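Local coordinates for protein catalase (Corynebacterium glutamicum, PDB 4B7H) that breaks down hydrogen peroxide to water and oxygen as a haem catalase that also carries NADPH, here with nitric oxide bound as an inhibitor, at residues A[7-11]-A[314-318]; A[22-26]-A[50-54]; A[131-136]-A[369-374]; A[477-483]-A[509-514]. All blocks are in the same frame, centred on the assembly; numbering follows the deposited sequence.

In the fold
Interactions 1 and 3 adjoin: the helix 7-11 of interaction 1 packs through Ile9 on Tyr131 and Ile373 of interaction 3, and both reach the second subunit. Interaction 1 is a surface contact ruled by arginine-aspartate salt bridges, whereas interaction 3, partly buried, relies on a tyrosine hydroxyl, a bridging water and snug apolar fits. Interaction 2 is buried although its centre lies 38 Å from that of the chain, where neighbouring subunits pack against it; a glutamate there grips a loop. Interaction 4 stands apart, about 46 Å from interaction 1 between centres, with no other chain touching it, and joins two C-terminal helices by a lysine ammonium shared by several acceptors and a Met-aromatic contact.

Interaction 1 of 4, residues A[7-11]-A[314-318]; sequences DQIVD and RNPRN
Arg314, at the end of strand 305-314, turns its guanidinium edge-on to Asp7 and holds a single carboxylate oxygen with two nitrogens. NE lies 2.9 Å from Asp7 OD1, nearly in line with the C-O bond, while NH2 comes to the same oxygen from its syn side. The two planes are only 11° apart, a side-on pairing reached because the arginine chain folds at chi2 and chi3 (69° and 62°). NH2 also reaches the backbone oxygen of Glu2. Val10 CG2 rests 4.0 Å from Arg314 CG. Asp7, Asp11, Arg314 and Arg317 build a salt-bridge network that fastens the short N-terminal helix beside the loop that leaves strand 305-314 of the catalase beta-barrel. Arg317 makes the same side-on grip on Asp11, one helical turn after Asp7: its NH2 is 2.9 Å and its NE 3.0 Å from Asp11 OD1. A long salt bridge, 4.0 Å from Arg317 NH2 to Asp7 OD1, acts by charge alone, the oxygen lying well out of the guanidinium plane. Val10 lies over one face of this guanidinium, CG2 being 3.7 Å from Arg317 NE, and Val10 O comes within 3.2 Å of Arg317 CG. Phe389 of the second subunit packs against Arg317.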
# COMPACT_ATOMS: atom_id res chain seq x y z
N ASP A 7 -25.37 -11.10 -16.92
CA ASP A 7 -25.59 -11.87 -15.69
C ASP A 7 -24.38 -12.70 -15.27
O ASP A 7 -24.02 -12.73 -14.09
CB ASP A 7 -26.83 -12.76 -15.81
CG ASP A 7 -28.13 -11.97 -15.77
OD1 ASP A 7 -28.10 -10.79 -15.37
OD2 ASP A 7 -29.19 -12.53 -16.14
N GLN A 8 -23.76 -13.37 -16.24
CA GLN A 8 -22.52 -14.12 -16.04
C GLN A 8 -21.50 -13.28 -15.29
O GLN A 8 -20.95 -13.71 -14.27
CB GLN A 8 -21.95 -14.57 -17.39
CG GLN A 8 -21.88 -13.46 -18.46
CD GLN A 8 -21.35 -13.94 -19.80
OE1 GLN A 8 -21.92 -13.63 -20.85
NE2 GLN A 8 -20.25 -14.68 -19.77
N ILE A 9 -21.26 -12.08 -15.79
CA ILE A 9 -20.25 -11.19 -15.24
C ILE A 9 -20.64 -10.72 -13.84
O ILE A 9 -19.83 -10.80 -12.90
CB ILE A 9 -20.04 -9.96 -16.16
CG1 ILE A 9 -19.65 -10.40 -17.57
CG2 ILE A 9 -19.01 -9.02 -15.56
CD1 ILE A 9 -18.48 -11.32 -17.60
N VAL A 10 -21.87 -10.23 -13.68
CA VAL A 10 -22.24 -9.61 -12.41
C VAL A 10 -22.47 -10.61 -11.27
O VAL A 10 -22.50 -10.21 -10.11
CB VAL A 10 -23.46 -8.66 -12.52
CG1 VAL A 10 -23.17 -7.54 -13.53
CG2 VAL A 10 -24.72 -9.41 -12.90
N ASP A 11 -22.60 -11.89 -11.59
CA ASP A 11 -22.74 -12.90 -10.56
C ASP A 11 -21.38 -13.38 -10.01
O ASP A 11 -21.33 -14.01 -8.95
CB ASP A 11 -23.57 -14.09 -11.05
CG ASP A 11 -25.06 -13.78 -11.12
OD1 ASP A 11 -25.48 -12.72 -10.62
OD2 ASP A 11 -25.80 -14.61 -11.67
N ARG A 314 -29.13 -4.02 -16.38
CA ARG A 314 -28.77 -4.69 -15.14
C ARG A 314 -28.05 -3.74 -14.20
O ARG A 314 -27.01 -3.17 -14.56
CB ARG A 314 -27.88 -5.91 -15.46
CG ARG A 314 -27.22 -6.56 -14.23
CD ARG A 314 -28.23 -7.28 -13.32
NE ARG A 314 -28.89 -8.36 -14.04
CZ ARG A 314 -30.18 -8.39 -14.35
NH1 ARG A 314 -30.99 -7.41 -13.96
NH2 ARG A 314 -30.67 -9.42 -15.04
N ASN A 315 -28.59 -3.57 -13.00
CA ASN A 315 -27.91 -2.81 -11.96
C ASN A 315 -26.79 -3.66 -11.38
O ASN A 315 -26.86 -4.90 -11.41
CB ASN A 315 -28.89 -2.44 -10.85
CG ASN A 315 -29.72 -1.21 -11.17
OD1 ASN A 315 -30.91 -1.13 -10.84
ND2 ASN A 315 -29.10 -0.23 -11.81
N PRO A 316 -25.74 -3.02 -10.85
CA PRO A 316 -24.73 -3.83 -10.16
C PRO A 316 -25.32 -4.60 -8.97
O PRO A 316 -26.33 -4.16 -8.39
CB PRO A 316 -23.73 -2.78 -9.64
CG PRO A 316 -24.50 -1.50 -9.58
CD PRO A 316 -25.50 -1.57 -10.69
N ARG A 317 -24.71 -5.72 -8.61
CA ARG A 317 -25.07 -6.44 -7.39
C ARG A 317 -24.48 -5.75 -6.16
O ARG A 317 -25.11 -5.72 -5.11
CB ARG A 317 -24.55 -7.88 -7.43
CG ARG A 317 -24.87 -8.66 -8.69
CD ARG A 317 -26.32 -9.05 -8.78
NE ARG A 317 -26.54 -10.07 -9.80
CZ ARG A 317 -27.66 -10.18 -10.51
NH1 ARG A 317 -28.65 -9.32 -10.31
NH2 ARG A 317 -27.79 -11.13 -11.42
N ASN A 318 -23.27 -5.22 -6.30
CA ASN A 318 -22.58 -4.55 -5.20
C ASN A 318 -21.79 -3.39 -5.79
O ASN A 318 -20.90 -3.60 -6.62
CB ASN A 318 -21.67 -5.53 -4.43
CG ASN A 318 -20.90 -4.86 -3.29
OD1 ASN A 318 -20.10 -3.96 -3.52
ND2 ASN A 318 -21.14 -5.31 -2.06

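Interaction 2 of 4, residues A[22-26]-A[50-54]; sequences TTRHN and IHLIE
Glu54 OE2 takes the backbone N-H of His25 in the direct hydrogen bond across the contact, 2.8 Å from His25 N with an angle of 159° at the hydrogen. The donor comes from the syn side of the carboxylate, tilted out of its plane. The same oxygen lies over one face of the His25 ring, 3.3 Å from His25 CG, and the carboxylate and imidazole planes are stacked within 11° of parallel. Glu54 CG adds an off-centre CH-pi contact. The glutamate spans the gap because its CG stands anti to the backbone N (chi1 -177°) and the chain runs on extended. Its other oxygen, OE1, accepts from a water 2.7 Å away that also takes N-H groups from Arg24 NE and Asn26 N, knitting the loop to the carboxylate; OE1 is further paired with Arg365 of the second subunit. His25 bonds Thr378 of that subunit, and Met153 of the third packs on His51, placing the contact within the tetramer interface. Arg24 lies across the start of the helix: Ile50 sits over one face of its guanidinium, with Ile50 CG2 3.6 Å from Arg24 NE. Nearer its backbone, Arg24 CD rests 3.9 Å from His51 CB, and His51 is tied by Glu33. The loop 22-26, between helix 7-11 and strand 38-39, is thus laid along the first turn of helix 50-59.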
# COMPACT_ATOMS: atom_id res chain seq x y z
N THR A 22 -23.68 -14.83 12.57
CA THR A 22 -22.48 -14.41 11.87
C THR A 22 -21.27 -15.28 12.26
O THR A 22 -21.28 -15.99 13.28
CB THR A 22 -22.18 -12.93 12.16
OG1 THR A 22 -22.27 -12.71 13.58
CG2 THR A 22 -23.19 -12.04 11.44
N THR A 23 -20.23 -15.21 11.43
CA THR A 23 -18.98 -15.91 11.68
C THR A 23 -17.84 -14.91 11.58
O THR A 23 -17.96 -13.89 10.88
CB THR A 23 -18.69 -17.04 10.67
OG1 THR A 23 -18.40 -16.49 9.38
CG2 THR A 23 -19.87 -18.00 10.56
N ARG A 24 -16.75 -15.20 12.28
CA ARG A 24 -15.50 -14.48 12.03
C ARG A 24 -14.98 -14.83 10.65
O ARG A 24 -15.53 -15.69 9.96
CB ARG A 24 -14.46 -14.79 13.10
CG ARG A 24 -14.89 -14.36 14.49
CD ARG A 24 -13.70 -14.12 15.43
NE ARG A 24 -12.61 -15.06 15.20
CZ ARG A 24 -12.49 -16.24 15.79
NH1 ARG A 24 -13.40 -16.66 16.66
NH2 ARG A 24 -11.44 -17.01 15.52
N HIS A 25 -13.90 -14.18 10.24
CA HIS A 25 -13.39 -14.39 8.89
C HIS A 25 -12.67 -15.72 8.71
O HIS A 25 -12.38 -16.11 7.58
CB HIS A 25 -12.56 -13.18 8.45
CG HIS A 25 -13.34 -11.91 8.42
ND1 HIS A 25 -12.76 -10.67 8.30
CD2 HIS A 25 -14.68 -11.69 8.49
CE1 HIS A 25 -13.70 -9.74 8.29
NE2 HIS A 25 -14.88 -10.34 8.40
N ASN A 26 -12.39 -16.41 9.81
CA ASN A 26 -11.90 -17.79 9.74
C ASN A 26 -13.05 -18.80 9.69
O ASN A 26 -12.83 -19.99 9.56
CB ASN A 26 -10.97 -18.13 10.92
CG ASN A 26 -11.73 -18.37 12.21
OD1 ASN A 26 -12.74 -17.73 12.48
ND2 ASN A 26 -11.24 -19.32 13.02
N ILE A 50 -11.34 -11.26 19.89
CA ILE A 50 -10.84 -11.43 18.54
C ILE A 50 -11.79 -10.81 17.52
O ILE A 50 -11.36 -10.10 16.60
CB ILE A 50 -10.57 -12.92 18.21
CG1 ILE A 50 -9.59 -13.52 19.22
CG2 ILE A 50 -10.05 -13.08 16.78
CD1 ILE A 50 -9.47 -15.03 19.16
N HIS A 51 -13.08 -11.05 17.70
CA HIS A 51 -14.07 -10.48 16.80
C HIS A 51 -14.09 -8.95 16.85
O HIS A 51 -14.16 -8.30 15.82
CB HIS A 51 -15.46 -11.05 17.07
CG HIS A 51 -16.51 -10.48 16.18
ND1 HIS A 51 -16.44 -10.55 14.81
CD2 HIS A 51 -17.66 -9.82 16.47
CE1 HIS A 51 -17.50 -9.95 14.28
NE2 HIS A 51 -18.25 -9.50 15.27
N LEU A 52 -14.01 -8.37 18.05
CA LEU A 52 -13.98 -6.91 18.15
C LEU A 52 -12.86 -6.31 17.31
O LEU A 52 -13.08 -5.38 16.53
CB LEU A 52 -13.81 -6.46 19.60
CG LEU A 52 -13.64 -4.95 19.81
CD1 LEU A 52 -14.94 -4.22 19.49
CD2 LEU A 52 -13.17 -4.67 21.24
N ILE A 53 -11.66 -6.84 17.48
CA ILE A 53 -10.51 -6.29 16.78
C ILE A 53 -10.63 -6.53 15.26
O ILE A 53 -10.32 -5.65 14.47
CB ILE A 53 -9.18 -6.83 17.34
CG1 ILE A 53 -9.06 -6.49 18.83
CG2 ILE A 53 -8.00 -6.28 16.55
CD1 ILE A 53 -9.24 -5.03 19.15
N GLU A 54 -11.12 -7.71 14.87
CA GLU A 54 -11.25 -8.02 13.45
C GLU A 54 -12.28 -7.09 12.79
O GLU A 54 -12.07 -6.58 11.68
CB GLU A 54 -11.64 -9.48 13.28
CG GLU A 54 -11.74 -9.96 11.85
CD GLU A 54 -11.89 -11.47 11.80
OE1 GLU A 54 -10.86 -12.17 11.91
OE2 GLU A 54 -13.03 -11.95 11.66
O HOH W 1 -11.18 -14.80 12.28

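Interaction 3 of 4, residues A[131-136]-A[369-374]; sequences YTEEGN and VNRPIN
Tyr131 brings its ring edge and hydroxyl to the backbone of 369-371, the close-fitting part of this contact. Its hydroxyl donates to Val369 O at 2.8 Å, in the carbonyl plane and on a lone pair, while Val369 CG2 packs 3.4 Å from Tyr131 OH. Arg371 O also lies in the ring plane, 3.7 Å from Tyr131 CE2. Asn136 closes in beside this edge and crosses Pro372 at about a right angle, Asn136 OD1 being 3.6 Å from Pro372 CB. A water fills the join between the two segments: it donates to Thr132 O and to Asn136 OD1 and accepts from Ile373 N. Ile373 covers the backbone next to it, with CG1 3.5 Å from Thr132 O. That branch lies between the backbone N and carbonyl carbon (chi1 60°), leaving CG2 to meet Tyr131 CB at 4.0 Å. The fit slackens toward the turn, where the exposed side chain of Glu133, modelled in two conformations, leaves the contact loose. Beside that looser rim Asn374 is packed in, its OD1 buried without a partner, 3.7 Å from Gly135 N, although its ND2 bonds Gly27 of the second subunit. The turn links strands 125-132 and 135-142 into a beta hairpin: a type I turn from Thr132 to Gly135, reinforced by an ST turn at Thr132, and clasped by the loop that follows helix 343-359 in the catalase fold.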
# COMPACT_ATOMS: atom_id res chain seq x y z
N TYR A 131 -17.32 -6.85 -23.02
CA TYR A 131 -16.67 -8.12 -22.69
C TYR A 131 -16.67 -9.00 -23.93
O TYR A 131 -17.52 -9.88 -24.08
CB TYR A 131 -17.38 -8.82 -21.52
CG TYR A 131 -17.31 -8.06 -20.19
CD1 TYR A 131 -18.24 -7.06 -19.88
CD2 TYR A 131 -16.34 -8.36 -19.24
CE1 TYR A 131 -18.19 -6.38 -18.67
CE2 TYR A 131 -16.27 -7.68 -18.02
CZ TYR A 131 -17.21 -6.70 -17.74
OH TYR A 131 -17.16 -6.01 -16.54
N THR A 132 -15.72 -8.75 -24.84
CA THR A 132 -15.71 -9.43 -26.13
C THR A 132 -15.00 -10.78 -26.09
O THR A 132 -14.27 -11.09 -25.14
CB THR A 132 -15.09 -8.56 -27.27
OG1 THR A 132 -13.69 -8.86 -27.43
CG2 THR A 132 -15.27 -7.07 -27.02
N GLU A 133 -15.20 -11.56 -27.14
CA GLU A 133 -14.58 -12.88 -27.25
C GLU A 133 -13.08 -12.79 -27.50
O GLU A 133 -12.37 -13.79 -27.38
CB GLU A 133 -15.26 -13.70 -28.36
CG GLU A 133 -16.73 -14.01 -28.10
CD GLU A 133 -17.39 -14.77 -29.24
OE1 GLU A 133 -16.67 -15.38 -30.05
OE2 GLU A 133 -18.64 -14.76 -29.31
N GLU A 134 -12.60 -11.61 -27.85
CA GLU A 134 -11.16 -11.38 -28.06
C GLU A 134 -10.60 -10.43 -27.01
O GLU A 134 -9.55 -9.80 -27.21
CB GLU A 134 -10.87 -10.92 -29.49
CG GLU A 134 -11.26 -12.01 -30.50
CD GLU A 134 -10.99 -11.70 -31.97
OE1 GLU A 134 -10.65 -10.55 -32.32
OE2 GLU A 134 -11.14 -12.63 -32.79
N GLY A 135 -11.29 -10.34 -25.87
CA GLY A 135 -10.83 -9.54 -24.75
C GLY A 135 -11.76 -8.39 -24.41
O GLY A 135 -12.71 -8.10 -25.14
N ASN A 136 -11.49 -7.72 -23.29
CA ASN A 136 -12.27 -6.55 -22.90
C ASN A 136 -11.86 -5.36 -23.76
O ASN A 136 -10.69 -4.99 -23.81
CB ASN A 136 -12.08 -6.20 -21.42
CG ASN A 136 -12.63 -7.27 -20.49
OD1 ASN A 136 -13.47 -8.08 -20.90
ND2 ASN A 136 -12.17 -7.28 -19.23
N VAL A 369 -15.06 -8.06 -11.93
CA VAL A 369 -15.56 -7.15 -12.95
C VAL A 369 -14.50 -6.82 -14.02
O VAL A 369 -14.82 -6.36 -15.12
CB VAL A 369 -16.14 -5.86 -12.31
CG1 VAL A 369 -15.03 -4.96 -11.81
CG2 VAL A 369 -17.02 -5.11 -13.27
N ASN A 370 -13.23 -7.07 -13.70
CA ASN A 370 -12.14 -6.73 -14.62
C ASN A 370 -11.62 -7.89 -15.47
O ASN A 370 -10.89 -7.67 -16.43
CB ASN A 370 -11.00 -6.06 -13.86
CG ASN A 370 -11.41 -4.72 -13.29
OD1 ASN A 370 -12.13 -3.96 -13.95
ND2 ASN A 370 -10.98 -4.42 -12.06
N ARG A 371 -12.00 -9.12 -15.12
CA ARG A 371 -11.59 -10.28 -15.90
C ARG A 371 -12.37 -10.37 -17.20
O ARG A 371 -13.59 -10.17 -17.21
CB ARG A 371 -11.85 -11.57 -15.13
CG ARG A 371 -11.10 -11.70 -13.85
CD ARG A 371 -10.96 -13.16 -13.47
NE ARG A 371 -12.23 -13.85 -13.23
CZ ARG A 371 -12.83 -13.91 -12.05
NH1 ARG A 371 -12.30 -13.30 -10.99
NH2 ARG A 371 -13.97 -14.58 -11.91
N PRO A 372 -11.69 -10.73 -18.30
CA PRO A 372 -12.43 -10.93 -19.55
C PRO A 372 -13.22 -12.25 -19.53
O PRO A 372 -13.15 -13.01 -18.56
CB PRO A 372 -11.32 -10.97 -20.60
CG PRO A 372 -10.11 -11.45 -19.87
CD PRO A 372 -10.23 -10.88 -18.48
N ILE A 373 -13.98 -12.51 -20.59
CA ILE A 373 -14.72 -13.76 -20.62
C ILE A 373 -13.85 -14.93 -21.07
O ILE A 373 -14.12 -16.07 -20.72
CB ILE A 373 -16.02 -13.67 -21.43
CG1 ILE A 373 -15.74 -13.30 -22.88
CG2 ILE A 373 -16.97 -12.69 -20.77
CD1 ILE A 373 -16.95 -13.44 -23.79
N ASN A 374 -12.79 -14.63 -21.83
CA ASN A 374 -11.81 -15.63 -22.24
C ASN A 374 -10.66 -15.78 -21.24
O ASN A 374 -10.43 -14.89 -20.42
CB ASN A 374 -11.27 -15.33 -23.66
CG ASN A 374 -10.62 -13.94 -23.79
OD1 ASN A 374 -11.14 -12.94 -23.28
ND2 ASN A 374 -9.49 -13.88 -24.50
O HOH W 2 -14.08 -10.31 -22.44

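Interaction 4 of 4, residues A[477-483]-A[509-514]; sequences SNAMQGI and LYLQKK
Tyr510 is the side chain round which this contact is built, its ring covered on one face by the methyl end of Met480. Met480 CE stands 3.8 Å from the ring centroid and 18° off the normal, a CH-pi contact, while SD is farther out and oblique. A bend at chi3 (64°), after an extended chi2, brings CE over the ring, and Met480 CB fits against Tyr510 CD1 at 3.6 Å. At the far end of the ring Ile483 CG1 packs 3.5 Å from Tyr510 OH, and a water donates to that hydroxyl and to Ile483 O while accepting from Gly482 N; Glu488 is the second partner of the phenol. Ser477 O meets the ring at its edge. Beside the ring, Lys513 runs fully extended past CG, every later torsion near 180°, to carry its ammonium to Ser477 and Asn478, in the last part of helix 466-479. There Lys513 NZ donates to Ser477 OG at 2.7 Å and to Asn478 OD1 at 2.9 Å, the latter from above the carbonyl plane. Asp474 adds a salt bridge, so three residues of one helix grip a single ammonium. Ser477 also tucks its CB 3.5 Å from Tyr510 N, where the two backbones come close. The C-terminal helix 500-514 thus packs on the end of helix 466-479 and on the type II turn 480-483 that follows, with a Met-aromatic pair, within the helical C-terminal region of this catalase.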
# COMPACT_ATOMS: atom_id res chain seq x y z
N SER A 477 -20.89 34.07 -17.30
CA SER A 477 -20.77 35.19 -16.37
C SER A 477 -21.01 34.76 -14.92
O SER A 477 -20.40 35.33 -14.01
CB SER A 477 -21.65 36.39 -16.79
OG SER A 477 -23.01 36.02 -16.94
N ASN A 478 -21.86 33.75 -14.71
CA ASN A 478 -22.01 33.16 -13.38
C ASN A 478 -20.73 32.47 -12.93
O ASN A 478 -20.29 32.65 -11.79
CB ASN A 478 -23.16 32.14 -13.35
CG ASN A 478 -24.53 32.80 -13.31
OD1 ASN A 478 -24.65 33.98 -13.01
ND2 ASN A 478 -25.56 32.02 -13.60
N ALA A 479 -20.12 31.70 -13.83
CA ALA A 479 -18.91 30.96 -13.51
C ALA A 479 -17.70 31.88 -13.29
O ALA A 479 -16.72 31.48 -12.68
CB ALA A 479 -18.61 29.95 -14.61
N MET A 480 -17.78 33.11 -13.79
CA MET A 480 -16.71 34.08 -13.60
C MET A 480 -16.72 34.74 -12.23
O MET A 480 -15.73 35.37 -11.84
CB MET A 480 -16.79 35.18 -14.66
CG MET A 480 -16.44 34.71 -16.07
SD MET A 480 -16.91 35.92 -17.31
CE MET A 480 -15.87 37.33 -16.90
N GLN A 481 -17.83 34.65 -11.50
CA GLN A 481 -17.92 35.32 -10.22
C GLN A 481 -16.82 34.84 -9.28
O GLN A 481 -16.66 33.64 -9.03
CB GLN A 481 -19.30 35.16 -9.58
CG GLN A 481 -20.45 35.66 -10.45
CD GLN A 481 -20.29 37.09 -10.93
OE1 GLN A 481 -20.61 37.40 -12.08
NE2 GLN A 481 -19.81 37.98 -10.06
N GLY A 482 -16.01 35.78 -8.79
CA GLY A 482 -14.91 35.43 -7.91
C GLY A 482 -13.53 35.55 -8.53
O GLY A 482 -12.53 35.50 -7.82
N ILE A 483 -13.45 35.72 -9.84
CA ILE A 483 -12.15 35.94 -10.46
C ILE A 483 -11.55 37.27 -10.02
O ILE A 483 -12.27 38.20 -9.63
CB ILE A 483 -12.18 35.85 -12.00
CG1 ILE A 483 -13.05 36.96 -12.60
CG2 ILE A 483 -12.60 34.45 -12.44
CD1 ILE A 483 -13.10 36.96 -14.13
N LEU A 509 -23.11 40.90 -18.90
CA LEU A 509 -23.78 40.17 -17.84
C LEU A 509 -22.89 40.06 -16.61
O LEU A 509 -23.37 40.19 -15.49
CB LEU A 509 -24.20 38.79 -18.34
CG LEU A 509 -25.38 38.81 -19.32
CD1 LEU A 509 -25.62 37.43 -19.93
CD2 LEU A 509 -26.64 39.33 -18.63
N TYR A 510 -21.60 39.84 -16.83
CA TYR A 510 -20.66 39.76 -15.72
C TYR A 510 -20.67 41.04 -14.88
O TYR A 510 -20.73 40.99 -13.65
CB TYR A 510 -19.25 39.48 -16.23
CG TYR A 510 -18.21 39.52 -15.13
CD1 TYR A 510 -18.14 38.51 -14.18
CD2 TYR A 510 -17.29 40.56 -15.06
CE1 TYR A 510 -17.20 38.54 -13.17
CE2 TYR A 510 -16.33 40.59 -14.06
CZ TYR A 510 -16.29 39.58 -13.11
OH TYR A 510 -15.35 39.59 -12.10
N LEU A 511 -20.61 42.18 -15.54
CA LEU A 511 -20.59 43.45 -14.83
C LEU A 511 -21.91 43.77 -14.13
O LEU A 511 -21.93 44.41 -13.08
CB LEU A 511 -20.17 44.59 -15.75
CG LEU A 511 -18.71 44.50 -16.21
CD1 LEU A 511 -18.40 45.59 -17.22
CD2 LEU A 511 -17.77 44.57 -15.02
N GLN A 512 -23.02 43.30 -14.71
CA GLN A 512 -24.33 43.47 -14.07
C GLN A 512 -24.36 42.75 -12.72
O GLN A 512 -24.94 43.24 -11.75
CB GLN A 512 -25.44 42.89 -14.95
CG GLN A 512 -25.88 43.76 -16.10
CD GLN A 512 -26.97 43.10 -16.95
OE1 GLN A 512 -27.62 42.15 -16.51
NE2 GLN A 512 -27.15 43.59 -18.17
N LYS A 513 -23.73 41.58 -12.68
CA LYS A 513 -23.77 40.71 -11.51
C LYS A 513 -22.71 41.05 -10.47
O LYS A 513 -22.87 40.77 -9.28
CB LYS A 513 -23.62 39.25 -11.93
CG LYS A 513 -24.73 38.76 -12.83
CD LYS A 513 -24.35 37.47 -13.52
CE LYS A 513 -25.38 37.09 -14.56
NZ LYS A 513 -25.03 35.79 -15.19
N LYS A 514 -21.61 41.64 -10.93
CA LYS A 514 -20.51 42.01 -10.05
C LYS A 514 -20.86 43.26 -9.27
O LYS A 514 -20.63 43.36 -8.06
CB LYS A 514 -19.24 42.26 -10.87
CG LYS A 514 -17.99 42.52 -10.05
CD LYS A 514 -16.85 43.03 -10.94
CE LYS A 514 -15.65 43.42 -10.11
NZ LYS A 514 -14.57 44.05 -10.94
O HOH W 3 -15.31 38.48 -9.57